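Local coordinates for CELL division control protein 6 (Pyrobaculum aerophilum, PDB 1FNN) that probably takes part in regulating DNA replication as an AAA ATPase of the Cdc6/Cdc18 family, here with ADP and magnesium bound, at residues P307-F311 and G312-E316; L295-V298 and R299-I303; L286-H289 and E290-L294; N340-E344 and K345-E349; G213-E217 and D218-M222. One frame throughout, in Å; residues are numbered along the deposited sequence.

Contact 1: residues P307-F311 and G312-E316; sequences PYITF and GDAEE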
loop_
_atom_site.group_PDB
_atom_site.type_symbol
_atom_site.label_atom_id
_atom_site.label_comp_id
_atom_site.label_asym_id
_atom_site.label_seq_id
_atom_site.Cartn_x
_atom_site.Cartn_y
_atom_site.Cartn_z
ATOM N N PRO A 307 -3.905 19.649 12.760
ATOM C CA PRO A 307 -3.006 18.504 12.608
ATOM C C PRO A 307 -1.600 18.803 13.140
ATOM O O PRO A 307 -0.967 17.929 13.759
ATOM C CB PRO A 307 -3.004 18.231 11.104
ATOM C CG PRO A 307 -4.315 18.826 10.629
ATOM C CD PRO A 307 -4.430 20.114 11.444
ATOM N N TYR A 308 -1.055 19.986 12.864
ATOM C CA TYR A 308 0.309 20.294 13.296
ATOM C C TYR A 308 0.427 21.469 14.263
ATOM O O TYR A 308 -0.417 22.367 14.314
ATOM C CB TYR A 308 1.213 20.652 12.105
ATOM C CG TYR A 308 1.305 19.519 11.117
ATOM C CD1 TYR A 308 0.370 19.450 10.056
ATOM C CD2 TYR A 308 2.270 18.541 11.216
ATOM C CE1 TYR A 308 0.446 18.409 9.144
ATOM C CE2 TYR A 308 2.327 17.518 10.300
ATOM C CZ TYR A 308 1.412 17.450 9.258
ATOM O OH TYR A 308 1.521 16.397 8.374
ATOM N N ILE A 309 1.425 21.378 15.166
ATOM C CA ILE A 309 1.755 22.564 15.982
ATOM C C ILE A 309 3.245 22.788 15.774
ATOM O O ILE A 309 4.019 21.958 15.292
ATOM C CB ILE A 309 1.304 22.513 17.428
ATOM C CG1 ILE A 309 1.712 21.218 18.153
ATOM C CG2 ILE A 309 -0.201 22.648 17.600
ATOM C CD1 ILE A 309 3.108 21.202 18.691
ATOM N N THR A 310 3.700 23.999 15.995
ATOM C CA THR A 310 5.087 24.367 15.738
ATOM C C THR A 310 5.994 23.926 16.881
ATOM O O THR A 310 5.482 23.734 17.982
ATOM C CB THR A 310 5.238 25.886 15.532
ATOM O OG1 THR A 310 4.840 26.575 16.723
ATOM C CG2 THR A 310 4.367 26.356 14.377
ATOM N N PHE A 311 7.286 23.813 16.713
ATOM C CA PHE A 311 8.231 23.520 17.786
ATOM C C PHE A 311 8.156 24.618 18.849
ATOM O O PHE A 311 8.115 24.312 20.048
ATOM C CB PHE A 311 9.651 23.314 17.257
ATOM C CG PHE A 311 10.656 22.999 18.360
ATOM C CD1 PHE A 311 11.050 21.699 18.590
ATOM C CD2 PHE A 311 11.186 23.996 19.146
ATOM C CE1 PHE A 311 11.959 21.392 19.585
ATOM C CE2 PHE A 311 12.096 23.705 20.148
ATOM C CZ PHE A 311 12.480 22.396 20.363
ATOM N N GLY A 312 8.010 25.883 18.457
ATOM C CA GLY A 312 7.876 26.979 19.410
ATOM C C GLY A 312 6.651 26.857 20.293
ATOM O O GLY A 312 6.612 27.132 21.511
ATOM N N ASP A 313 5.524 26.427 19.680
ATOM C CA ASP A 313 4.319 26.153 20.431
ATOM C C ASP A 313 4.593 25.105 21.515
ATOM O O ASP A 313 4.093 25.214 22.643
ATOM C CB ASP A 313 3.199 25.602 19.527
ATOM C CG ASP A 313 1.841 25.489 20.179
ATOM O OD1 ASP A 313 1.701 25.488 21.427
ATOM O OD2 ASP A 313 0.831 25.394 19.424
ATOM N N ALA A 314 5.162 23.976 21.102
ATOM C CA ALA A 314 5.421 22.885 22.044
ATOM C C ALA A 314 6.331 23.370 23.215
ATOM O O ALA A 314 6.219 22.877 24.333
ATOM C CB ALA A 314 6.124 21.806 21.221
ATOM N N GLU A 315 7.342 24.141 22.904
ATOM C CA GLU A 315 8.290 24.656 23.911
ATOM C C GLU A 315 7.620 25.634 24.865
ATOM O O GLU A 315 7.644 25.391 26.090
ATOM C CB GLU A 315 9.532 25.289 23.280
ATOM C CG GLU A 315 10.437 25.881 24.380
ATOM C CD GLU A 315 11.830 26.208 23.893
ATOM O OE1 GLU A 315 11.982 26.408 22.678
ATOM O OE2 GLU A 315 12.789 26.267 24.704
ATOM N N GLU A 316 6.722 26.495 24.381
ATOM C CA GLU A 316 5.957 27.329 25.311
ATOM C C GLU A 316 5.011 26.513 26.152
ATOM O O GLU A 316 4.790 26.752 27.355
ATOM C CB GLU A 316 5.257 28.498 24.605
ATOM C CG GLU A 316 6.259 29.573 24.190
ATOM C CD GLU A 316 7.159 30.016 25.352
ATOM O OE1 GLU A 316 6.647 30.212 26.483
ATOM O OE2 GLU A 316 8.385 30.157 25.122
#
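Ile309 meets the first turn of the following helix in two directions. Its methyl CG2 lies 3.5 Å from Asp313 OD2, the two side chains crossing at about a right angle, while CG1 is turned between the backbone N and the carbonyl carbon and carries CD1 to within 4.0 Å of Ala314 CB. The carboxylate thus rests one oxygen against aliphatic carbon; its other oxygen, OD1, is hydrogen-bonded to Ser300 OG on helix 288-304.

Thr310 follows at the N-cap of helix 311-324. Its hydroxyl also occupies the crowded position between N and C (chi1 62°), and from there OG1 accepts the amide of Asp313, with Asp313 N at 3.0 Å and an N-H...O angle of 155°. The backbone O of the same threonine takes Ala314 N at 3.1 Å. Asp313 N, too early in the helix for a regular carbonyl partner, is thus met by the threonine side chain, and the same residue's carbonyl starts the regular i to i+4 series. This is how the short strand 309-310 passes directly into the second long helix of the winged-helix domain.

Phe311 opens the helix proper, its carbonyl O accepting Glu315 N at 3.0 Å. The side chain leaves the backbone pointing away from the turn, yet CE2 comes within 3.7 Å of Glu315 OE1, the ring and carboxylate planes standing 83° apart. That OE1 is hydrogen-bonded to His332 ND1, and the His332 ring meets the Phe311 ring edge-to-face, beside Leu335 and Leu339 of helix 332-344.

Contact 2: residues L295-V298 and R299-I303; sequences LAIV and RSLKI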
loop_
_atom_site.group_PDB
_atom_site.type_symbol
_atom_site.label_atom_id
_atom_site.label_comp_id
_atom_site.label_asym_id
_atom_site.label_seq_id
_atom_site.Cartn_x
_atom_site.Cartn_y
_atom_site.Cartn_z
ATOM N N LEU A 295 4.044 15.262 26.725
ATOM C CA LEU A 295 2.832 15.828 27.293
ATOM C C LEU A 295 2.565 17.219 26.773
ATOM O O LEU A 295 1.400 17.597 26.468
ATOM C CB LEU A 295 2.842 15.889 28.844
ATOM C CG LEU A 295 1.607 16.425 29.537
ATOM C CD1 LEU A 295 0.334 15.699 29.028
ATOM C CD2 LEU A 295 1.701 16.157 31.048
ATOM N N ALA A 296 3.600 18.056 26.622
ATOM C CA ALA A 296 3.376 19.409 26.161
ATOM C C ALA A 296 2.805 19.406 24.695
ATOM O O ALA A 296 2.139 20.358 24.288
ATOM C CB ALA A 296 4.721 20.133 26.089
ATOM N N ILE A 297 3.411 18.610 23.846
ATOM C CA ILE A 297 2.987 18.519 22.424
ATOM C C ILE A 297 1.528 18.076 22.421
ATOM O O ILE A 297 0.675 18.637 21.742
ATOM C CB ILE A 297 3.884 17.506 21.704
ATOM C CG1 ILE A 297 5.320 18.045 21.548
ATOM C CG2 ILE A 297 3.307 17.158 20.315
ATOM C CD1 ILE A 297 6.289 16.951 21.101
ATOM N N VAL A 298 1.157 17.050 23.163
ATOM C CA VAL A 298 -0.199 16.629 23.371
ATOM C C VAL A 298 -1.109 17.775 23.787
ATOM O O VAL A 298 -2.222 17.934 23.216
ATOM C CB VAL A 298 -0.330 15.475 24.369
ATOM C CG1 VAL A 298 -1.822 15.244 24.707
ATOM C CG2 VAL A 298 0.291 14.185 23.868
ATOM N N ARG A 299 -0.722 18.600 24.768
ATOM C CA ARG A 299 -1.543 19.739 25.183
ATOM C C ARG A 299 -1.691 20.844 24.153
ATOM O O ARG A 299 -2.822 21.389 23.936
ATOM C CB ARG A 299 -1.027 20.386 26.517
ATOM C CG ARG A 299 -1.291 19.418 27.665
ATOM C CD ARG A 299 -1.315 20.064 29.042
ATOM N NE ARG A 299 -1.443 19.013 30.065
ATOM C CZ ARG A 299 -1.195 19.233 31.355
ATOM N NH1 ARG A 299 -0.820 20.440 31.754
ATOM N NH2 ARG A 299 -1.335 18.227 32.211
ATOM N N SER A 300 -0.674 21.177 23.395
ATOM C CA SER A 300 -0.786 22.186 22.371
ATOM C C SER A 300 -1.749 21.667 21.239
ATOM O O SER A 300 -2.378 22.522 20.629
ATOM C CB SER A 300 0.510 22.530 21.670
ATOM O OG SER A 300 1.533 22.811 22.616
ATOM N N LEU A 301 -1.643 20.404 20.908
ATOM C CA LEU A 301 -2.432 19.841 19.790
ATOM C C LEU A 301 -3.896 19.743 20.173
ATOM O O LEU A 301 -4.788 20.060 19.376
ATOM C CB LEU A 301 -1.887 18.456 19.423
ATOM C CG LEU A 301 -0.647 18.388 18.548
ATOM C CD1 LEU A 301 -0.121 16.960 18.516
ATOM C CD2 LEU A 301 -0.927 18.907 17.114
ATOM N N LYS A 302 -4.214 19.439 21.442
ATOM C CA LYS A 302 -5.554 19.527 21.973
ATOM C C LYS A 302 -6.150 20.921 21.865
ATOM O O LYS A 302 -7.344 21.053 21.585
ATOM C CB LYS A 302 -5.617 19.065 23.439
ATOM C CG LYS A 302 -5.669 17.565 23.562
ATOM C CD LYS A 302 -5.195 17.084 24.916
ATOM C CE LYS A 302 -6.143 16.057 25.514
ATOM N NZ LYS A 302 -7.243 16.781 26.239
ATOM N N ILE A 303 -5.362 21.945 22.108
ATOM C CA ILE A 303 -5.752 23.339 22.001
ATOM C C ILE A 303 -5.871 23.751 20.538
ATOM O O ILE A 303 -6.782 24.496 20.172
ATOM C CB ILE A 303 -4.727 24.245 22.711
ATOM C CG1 ILE A 303 -4.863 24.051 24.236
ATOM C CG2 ILE A 303 -4.834 25.718 22.370
ATOM C CD1 ILE A 303 -3.606 24.442 24.993
#
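The i to i+4 pairings of helix 288-304, the long helix that precedes the first strand of the C-terminal winged-helix domain, are well illustrated by Leu295 and Arg299. The arginine chain runs extended from CG to NE, and its flat guanidinium lies with one face against the leucine: Leu295 CD2 is 3.9 Å from Arg299 NH2, and CD1 of that leucine is as near to NE. Arg299 NH1 is spent on a salt bridge to Glu324, so the methyl groups back a charge already paired. A leucine in place of Arg299 would probably leave Glu324 without its mate and Leu295 without the flat group lying across its methyls.

On the next face round, Ser300 N donates to Ala296 O at 3.1 Å. Ser300 OG, held beside its own backbone N (chi1 -51°), lies 3.0 Å from the same carbonyl oxygen, but its stronger partner is Asp313 OD1, which is within reach of the same single proton.

Two further pairs lie side by side, pointing the same way. Ile297 CG2 touches Leu301 CD1 at 3.9 Å, close to Ile368. Lys302 is bent at its third and fourth torsions, which turns NZ toward its salt-bridge partner Glu377, while its CD stays 3.8 Å from Val298 CG1 and 3.5 Å from Val298 O.

Contact 3: residues L286-H289 and E290-L294; sequences LPLH and EKLFL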
loop_
_atom_site.group_PDB
_atom_site.type_symbol
_atom_site.label_atom_id
_atom_site.label_comp_id
_atom_site.label_asym_id
_atom_site.label_seq_id
_atom_site.Cartn_x
_atom_site.Cartn_y
_atom_site.Cartn_z
ATOM N N LEU A 286 11.025 6.552 28.245
ATOM C CA LEU A 286 11.503 7.898 27.950
ATOM C C LEU A 286 12.017 8.504 29.269
ATOM O O LEU A 286 11.327 8.421 30.301
ATOM C CB LEU A 286 10.375 8.773 27.379
ATOM C CG LEU A 286 9.673 8.129 26.145
ATOM C CD1 LEU A 286 8.561 9.012 25.615
ATOM C CD2 LEU A 286 10.655 7.744 25.049
ATOM N N PRO A 287 12.997 9.367 29.139
ATOM C CA PRO A 287 13.449 10.199 30.246
ATOM C C PRO A 287 12.303 11.073 30.700
ATOM O O PRO A 287 11.497 11.497 29.825
ATOM C CB PRO A 287 14.499 11.121 29.633
ATOM C CG PRO A 287 15.063 10.308 28.512
ATOM C CD PRO A 287 13.913 9.476 27.970
ATOM N N LEU A 288 12.346 11.510 31.964
ATOM C CA LEU A 288 11.351 12.413 32.491
ATOM C C LEU A 288 11.003 13.601 31.603
ATOM O O LEU A 288 9.838 13.925 31.371
ATOM C CB LEU A 288 11.751 13.000 33.871
ATOM C CG LEU A 288 10.822 13.990 34.530
ATOM C CD1 LEU A 288 9.429 13.410 34.769
ATOM C CD2 LEU A 288 11.372 14.506 35.878
ATOM N N HIS A 289 11.952 14.449 31.244
ATOM C CA HIS A 289 11.703 15.650 30.479
ATOM C C HIS A 289 11.192 15.356 29.047
ATOM O O HIS A 289 10.607 16.254 28.486
ATOM C CB HIS A 289 12.952 16.556 30.477
ATOM C CG HIS A 289 12.841 17.332 31.776
ATOM N ND1 HIS A 289 12.196 18.545 31.853
ATOM C CD2 HIS A 289 13.295 17.039 33.025
ATOM C CE1 HIS A 289 12.262 18.973 33.108
ATOM N NE2 HIS A 289 12.918 18.081 33.827
ATOM N N GLU A 290 11.540 14.249 28.453
ATOM C CA GLU A 290 10.988 13.831 27.159
ATOM C C GLU A 290 9.514 13.466 27.318
ATOM O O GLU A 290 8.709 13.756 26.432
ATOM C CB GLU A 290 11.777 12.656 26.585
ATOM C CG GLU A 290 11.305 12.208 25.181
ATOM C CD GLU A 290 12.300 11.297 24.496
ATOM O OE1 GLU A 290 11.949 10.665 23.474
ATOM O OE2 GLU A 290 13.468 11.174 24.949
ATOM N N LYS A 291 9.110 12.819 28.419
ATOM C CA LYS A 291 7.728 12.635 28.792
ATOM C C LYS A 291 6.988 13.950 28.949
ATOM O O LYS A 291 5.892 14.151 28.428
ATOM C CB LYS A 291 7.473 11.858 30.112
ATOM C CG LYS A 291 7.921 10.388 30.027
ATOM C CD LYS A 291 7.413 9.701 31.286
ATOM C CE LYS A 291 7.511 8.210 31.326
ATOM N NZ LYS A 291 8.899 7.725 31.568
ATOM N N LEU A 292 7.560 14.914 29.656
ATOM C CA LEU A 292 6.988 16.217 29.871
ATOM C C LEU A 292 6.862 16.943 28.521
ATOM O O LEU A 292 5.849 17.608 28.298
ATOM C CB LEU A 292 7.894 17.066 30.826
ATOM C CG LEU A 292 7.905 16.526 32.297
ATOM C CD1 LEU A 292 8.995 17.245 33.115
ATOM C CD2 LEU A 292 6.543 16.725 32.937
ATOM N N PHE A 293 7.882 16.845 27.695
ATOM C CA PHE A 293 7.809 17.484 26.379
ATOM C C PHE A 293 6.707 16.777 25.516
ATOM O O PHE A 293 5.973 17.508 24.872
ATOM C CB PHE A 293 9.141 17.296 25.679
ATOM C CG PHE A 293 9.242 18.148 24.425
ATOM C CD1 PHE A 293 9.019 19.497 24.454
ATOM C CD2 PHE A 293 9.566 17.517 23.228
ATOM C CE1 PHE A 293 9.110 20.276 23.306
ATOM C CE2 PHE A 293 9.661 18.287 22.064
ATOM C CZ PHE A 293 9.434 19.654 22.109
ATOM N N LEU A 294 6.599 15.458 25.588
ATOM C CA LEU A 294 5.533 14.795 24.824
ATOM C C LEU A 294 4.180 15.209 25.362
ATOM O O LEU A 294 3.277 15.654 24.606
ATOM C CB LEU A 294 5.715 13.276 24.875
ATOM C CG LEU A 294 4.587 12.458 24.201
ATOM C CD1 LEU A 294 4.535 12.785 22.698
ATOM C CD2 LEU A 294 4.867 10.976 24.416
#
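With CG anti to the carbonyl carbon (chi1 -69°), Leu292 carries CD1 over one face of the His289 imidazole, itself swung to chi1 -84°. The result is a CH-pi contact: Leu292 CD1 stands 3.8 Å from the centroid of the His289 ring, 18° off its normal. The ring's rotation is fixed by its edge, since ND1 is hydrogen-bonded to Tyr318 OH and NE2 to Glu327. Leu288 CG closes on the same methyl, 4.0 Å from Leu292 CD1.

Lys291 reaches back over the start of the helix. A final bend at chi4 brings NZ to Leu286 O at 2.8 Å, in the carbonyl plane, and the same ammonium also binds Ile284 O. Pro287, at the N-cap, has no side-chain acceptor to cap the turn; its carbonyl O takes Lys291 N at 3.1 Å, the first regular helical bond. Beside it the extended Glu290 brings OE2 to 3.5 Å from Pro287 CD.

In this way helix 288-304 of the winged-helix domain begins among three others: Leu292 lies on Val321 of helix 311-324, Lys291 on Leu383 and Ile384 of helix 373-387, and Leu286 on Leu342 of helix 332-344.

Contact 4: residues N340-E344 and K345-E349; sequences NDLRE and KGIVE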
loop_
_atom_site.group_PDB
_atom_site.type_symbol
_atom_site.label_atom_id
_atom_site.label_comp_id
_atom_site.label_asym_id
_atom_site.label_seq_id
_atom_site.Cartn_x
_atom_site.Cartn_y
_atom_site.Cartn_z
ATOM N N ASN A 340 13.748 14.809 18.286
ATOM C CA ASN A 340 14.394 13.821 17.431
ATOM C C ASN A 340 14.154 12.388 17.857
ATOM O O ASN A 340 13.965 11.524 17.007
ATOM C CB ASN A 340 15.915 14.023 17.497
ATOM C CG ASN A 340 16.334 14.531 16.131
ATOM O OD1 ASN A 340 16.405 13.663 15.256
ATOM N ND2 ASN A 340 16.553 15.835 16.106
ATOM N N ASP A 341 14.284 12.128 19.172
ATOM C CA ASP A 341 14.050 10.772 19.679
ATOM C C ASP A 341 12.598 10.350 19.525
ATOM O O ASP A 341 12.257 9.218 19.123
ATOM C CB ASP A 341 14.510 10.711 21.166
ATOM C CG ASP A 341 14.381 9.332 21.744
ATOM O OD1 ASP A 341 15.072 8.376 21.330
ATOM O OD2 ASP A 341 13.569 9.096 22.666
ATOM N N LEU A 342 11.655 11.230 19.851
ATOM C CA LEU A 342 10.218 10.876 19.707
ATOM C C LEU A 342 9.905 10.617 18.227
ATOM O O LEU A 342 9.205 9.645 17.910
ATOM C CB LEU A 342 9.372 12.046 20.225
ATOM C CG LEU A 342 9.410 12.322 21.736
ATOM C CD1 LEU A 342 8.715 13.673 22.010
ATOM C CD2 LEU A 342 8.728 11.198 22.549
ATOM N N ARG A 343 10.516 11.387 17.331
ATOM C CA ARG A 343 10.301 11.138 15.899
ATOM C C ARG A 343 10.877 9.784 15.476
ATOM O O ARG A 343 10.249 8.975 14.802
ATOM C CB ARG A 343 10.991 12.209 15.072
ATOM C CG ARG A 343 10.759 12.131 13.562
ATOM C CD ARG A 343 11.875 12.899 12.836
ATOM N NE ARG A 343 12.966 11.978 12.564
ATOM C CZ ARG A 343 14.169 11.838 13.069
ATOM N NH1 ARG A 343 14.651 12.612 14.022
ATOM N NH2 ARG A 343 14.955 10.879 12.608
ATOM N N GLU A 344 12.085 9.470 15.916
ATOM C CA GLU A 344 12.761 8.193 15.608
ATOM C C GLU A 344 11.961 7.013 16.098
ATOM O O GLU A 344 11.868 5.961 15.444
ATOM C CB GLU A 344 14.136 8.248 16.287
ATOM C CG GLU A 344 15.296 7.599 15.563
ATOM C CD GLU A 344 15.675 8.472 14.376
ATOM O OE1 GLU A 344 15.135 9.605 14.353
ATOM O OE2 GLU A 344 16.468 8.054 13.512
ATOM N N LYS A 345 11.275 7.172 17.253
ATOM C CA LYS A 345 10.456 6.079 17.756
ATOM C C LYS A 345 9.069 6.019 17.126
ATOM O O LYS A 345 8.282 5.164 17.527
ATOM C CB LYS A 345 10.339 6.163 19.298
ATOM C CG LYS A 345 11.756 6.046 19.911
ATOM C CD LYS A 345 11.715 6.083 21.429
ATOM C CE LYS A 345 13.101 5.573 21.939
ATOM N NZ LYS A 345 12.970 5.607 23.428
ATOM N N GLY A 346 8.681 6.942 16.247
ATOM C CA GLY A 346 7.330 6.820 15.658
ATOM C C GLY A 346 6.248 7.348 16.580
ATOM O O GLY A 346 5.057 7.225 16.268
ATOM N N ILE A 347 6.630 8.072 17.648
ATOM C CA ILE A 347 5.639 8.602 18.579
ATOM C C ILE A 347 4.985 9.853 18.053
ATOM O O ILE A 347 3.803 10.140 18.250
ATOM C CB ILE A 347 6.274 8.852 19.989
ATOM C CG1 ILE A 347 6.745 7.517 20.545
ATOM C CG2 ILE A 347 5.249 9.448 20.952
ATOM C CD1 ILE A 347 7.645 7.606 21.777
ATOM N N VAL A 348 5.782 10.691 17.379
ATOM C CA VAL A 348 5.359 11.959 16.790
ATOM C C VAL A 348 5.817 11.976 15.325
ATOM O O VAL A 348 6.710 11.182 15.006
ATOM C CB VAL A 348 6.142 12.956 17.668
ATOM C CG1 VAL A 348 7.256 13.664 16.954
ATOM C CG2 VAL A 348 5.277 13.761 18.617
ATOM N N GLU A 349 5.188 12.778 14.472
ATOM C CA GLU A 349 5.731 12.935 13.115
ATOM C C GLU A 349 6.112 14.370 12.940
ATOM O O GLU A 349 5.436 15.231 13.537
ATOM C CB GLU A 349 4.637 12.516 12.081
ATOM C CG GLU A 349 4.351 11.004 12.227
ATOM C CD GLU A 349 3.252 10.709 13.236
ATOM O OE1 GLU A 349 2.251 11.448 13.366
ATOM O OE2 GLU A 349 3.354 9.689 13.958
HETATM O O HOH W 1 8.188 9.833 13.189
#
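Backbone bonds from Gly346 and Ile347 close the last turn of helix 332-344 in a Schellman motif. Ile347 N reaches back to Leu342 O at 3.0 Å and Gly346 N to Arg343 O at 2.9 Å, the latter donor standing well above the carbonyl plane. Gly346 takes a positive phi of 81°, where a side chain would jam against the preceding carbonyl. A water donates to both Arg343 O (2.8 Å) and Val348 O (2.7 Å), linking the helix end to the departing chain; Val348 N, in contrast, is buried without a partner.

The apolar part is the pairing usual in this motif, across the six-residue turn. Leu342, its CG anti to the carbonyl carbon (chi1 -69°), meets Ile347 obliquely, CD2 to CD1 at 3.8 Å, while Leu342 CB lies 4.2 Å from Val348 CB.

The charged contact is looser. Lys345 runs extended past the Asp341 carboxylate, whose OD1 is 3.5 Å from Lys345 CE; the ion pair from Lys345 NZ to Asp341 OD2 is long, at 3.6 Å, and the position of OD2 is less sure. An alanine at Asp341 would probably leave the lysine ammonium without this counter-charge and its chain freer to turn.

Around the turn, Leu342 packs on Phe293 of helix 288-304, Ile347 on Leu294 of that helix and Val282 of helix 280-285, and Glu349 enters the sheet by backbone bonding to Ser367 of strand 364-367.

Contact 5: residues G213-E217 and D218-M222; sequences GSYSE and DILQM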
loop_
_atom_site.group_PDB
_atom_site.type_symbol
_atom_site.label_atom_id
_atom_site.label_comp_id
_atom_site.label_asym_id
_atom_site.label_seq_id
_atom_site.Cartn_x
_atom_site.Cartn_y
_atom_site.Cartn_z
ATOM N N GLY A 213 -13.959 21.344 0.071
ATOM C CA GLY A 213 -13.795 21.982 1.345
ATOM C C GLY A 213 -13.916 21.123 2.579
ATOM O O GLY A 213 -13.762 21.655 3.690
ATOM N N SER A 214 -14.115 19.811 2.474
ATOM C CA SER A 214 -14.274 18.973 3.637
ATOM C C SER A 214 -12.936 18.441 4.173
ATOM O O SER A 214 -12.948 17.638 5.102
ATOM C CB SER A 214 -15.266 17.841 3.321
ATOM O OG SER A 214 -14.724 16.980 2.322
ATOM N N TYR A 215 -11.839 18.694 3.485
ATOM C CA TYR A 215 -10.560 18.117 3.853
ATOM C C TYR A 215 -9.543 19.203 3.607
ATOM O O TYR A 215 -9.697 20.005 2.681
ATOM C CB TYR A 215 -10.203 16.794 3.114
ATOM C CG TYR A 215 -10.225 17.108 1.629
ATOM C CD1 TYR A 215 -9.076 17.536 0.994
ATOM C CD2 TYR A 215 -11.425 16.972 0.919
ATOM C CE1 TYR A 215 -9.095 17.833 -0.346
ATOM C CE2 TYR A 215 -11.435 17.271 -0.440
ATOM C CZ TYR A 215 -10.284 17.694 -1.048
ATOM O OH TYR A 215 -10.280 17.990 -2.386
ATOM N N SER A 216 -8.471 19.268 4.403
ATOM C CA SER A 216 -7.462 20.292 4.081
ATOM C C SER A 216 -6.182 19.601 3.672
ATOM O O SER A 216 -6.019 18.408 3.900
ATOM C CB SER A 216 -7.169 21.157 5.328
ATOM O OG SER A 216 -6.723 20.234 6.341
ATOM N N GLU A 217 -5.259 20.346 3.108
ATOM C CA GLU A 217 -3.966 19.783 2.731
ATOM C C GLU A 217 -3.256 19.238 3.991
ATOM O O GLU A 217 -2.644 18.176 3.972
ATOM C CB GLU A 217 -3.148 20.929 2.163
ATOM C CG GLU A 217 -1.688 20.613 1.881
ATOM C CD GLU A 217 -1.030 21.748 1.115
ATOM O OE1 GLU A 217 -0.475 22.665 1.750
ATOM O OE2 GLU A 217 -1.075 21.710 -0.129
ATOM N N ASP A 218 -3.400 19.958 5.112
ATOM C CA ASP A 218 -2.750 19.515 6.354
ATOM C C ASP A 218 -3.275 18.155 6.787
ATOM O O ASP A 218 -2.484 17.366 7.305
ATOM C CB ASP A 218 -2.960 20.476 7.532
ATOM C CG ASP A 218 -2.094 21.719 7.422
ATOM O OD1 ASP A 218 -1.197 21.768 6.557
ATOM O OD2 ASP A 218 -2.321 22.661 8.216
ATOM N N ILE A 219 -4.576 17.896 6.614
ATOM C CA ILE A 219 -5.111 16.597 7.051
ATOM C C ILE A 219 -4.551 15.453 6.225
ATOM O O ILE A 219 -4.317 14.331 6.699
ATOM C CB ILE A 219 -6.642 16.600 7.053
ATOM C CG1 ILE A 219 -7.164 17.279 8.330
ATOM C CG2 ILE A 219 -7.263 15.205 6.917
ATOM C CD1 ILE A 219 -7.169 16.396 9.569
ATOM N N LEU A 220 -4.408 15.689 4.914
ATOM C CA LEU A 220 -3.886 14.644 4.017
ATOM C C LEU A 220 -2.408 14.432 4.366
ATOM O O LEU A 220 -1.918 13.307 4.364
ATOM C CB LEU A 220 -4.023 15.209 2.589
ATOM C CG LEU A 220 -5.203 14.780 1.720
ATOM C CD1 LEU A 220 -6.408 14.299 2.496
ATOM C CD2 LEU A 220 -5.561 15.838 0.676
ATOM N N GLN A 221 -1.722 15.555 4.656
ATOM C CA GLN A 221 -0.303 15.446 5.029
ATOM C C GLN A 221 -0.091 14.634 6.316
ATOM O O GLN A 221 0.824 13.798 6.362
ATOM C CB GLN A 221 0.364 16.805 5.172
ATOM C CG GLN A 221 0.688 17.582 3.913
ATOM C CD GLN A 221 0.956 19.049 4.202
ATOM O OE1 GLN A 221 0.605 19.584 5.265
ATOM N NE2 GLN A 221 1.586 19.747 3.266
ATOM N N MET A 222 -1.014 14.765 7.246
ATOM C CA MET A 222 -0.999 13.982 8.508
ATOM C C MET A 222 -1.074 12.499 8.282
ATOM O O MET A 222 -0.325 11.644 8.824
ATOM C CB MET A 222 -2.130 14.533 9.363
ATOM C CG MET A 222 -2.391 13.835 10.695
ATOM S SD MET A 222 -3.849 14.490 11.538
ATOM C CE MET A 222 -3.988 13.376 12.924
#
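Tyr215 and Leu220 cross obliquely at the start of helix 217-227, with Leu220 CD2 3.9 Å from Tyr215 CD1. The tyrosine CG is held between its backbone N and carbonyl carbon (chi1 58°), which brings one side of the ring, at CD1 and CE1, within range of the leucine methyl.

Ser216, the N-cap residue, has the same first torsion (chi1 58°), with a different result: its OG accepts Ile219 N at 3.2 Å, with an N-H...O angle of 151°, in a capping bond. Ile219 CG1 stands 3.6 Å from that OG, so a hydrocarbon branch flanks the capping oxygen. The carbonyl of Ser216 adds weaker support: Ile219 N also makes a weak bond to Ser216 O at 3.1 Å, and Leu220 N another at 3.3 Å. The first regular turn bond comes one residue later, Gln221 N donating to Glu217 O at 2.9 Å.

Glu217 and Gln221 run at a slant to each other, both chains extended, and the aliphatic Gln221 CG lies 3.4 Å from Glu217 O. The acidic pair Glu217 and Asp218 sits at the N-terminal end of the helix, where the helix dipole would probably favour negative charge.

This is the lid domain of the AAA+ ATPase. Leu220 is pressed onto Phe199 and Leu203 of helix 195-209, the helix that also carries the ADP-binding Arg205; Ile219 faces Pro264 and Val267 at helix 264-274, and Asp218 touches Pro307, just ahead of strand 309-310.

Overall arrangement
Contacts 1 to 4 belong to one winged-helix domain, and contact 5 to the lid. Contacts 3 and 2 are successive lengths of helix 288-304, their centres 13 Å apart; contact 1 packs on both, Ile309 CG1 lying 3.7 Å from Leu301 CD2 and Ala314 CB 3.9 Å from Phe293 CE1. Contact 4 joins the same core through Leu342, whose CD2 is 3.8 Å from Leu286 CD1. Contacts 1 and 5 meet across the two domains, Pro307 CG being 3.8 Å from Asp218 CB, while Tyr308 OH is hydrogen-bonded to Asp225. The nucleotide is nearest to contact 5: the Leu220 side chain is about 13 Å from the bound ADP, whereas contacts 1 to 4 are remote from the nucleotide site.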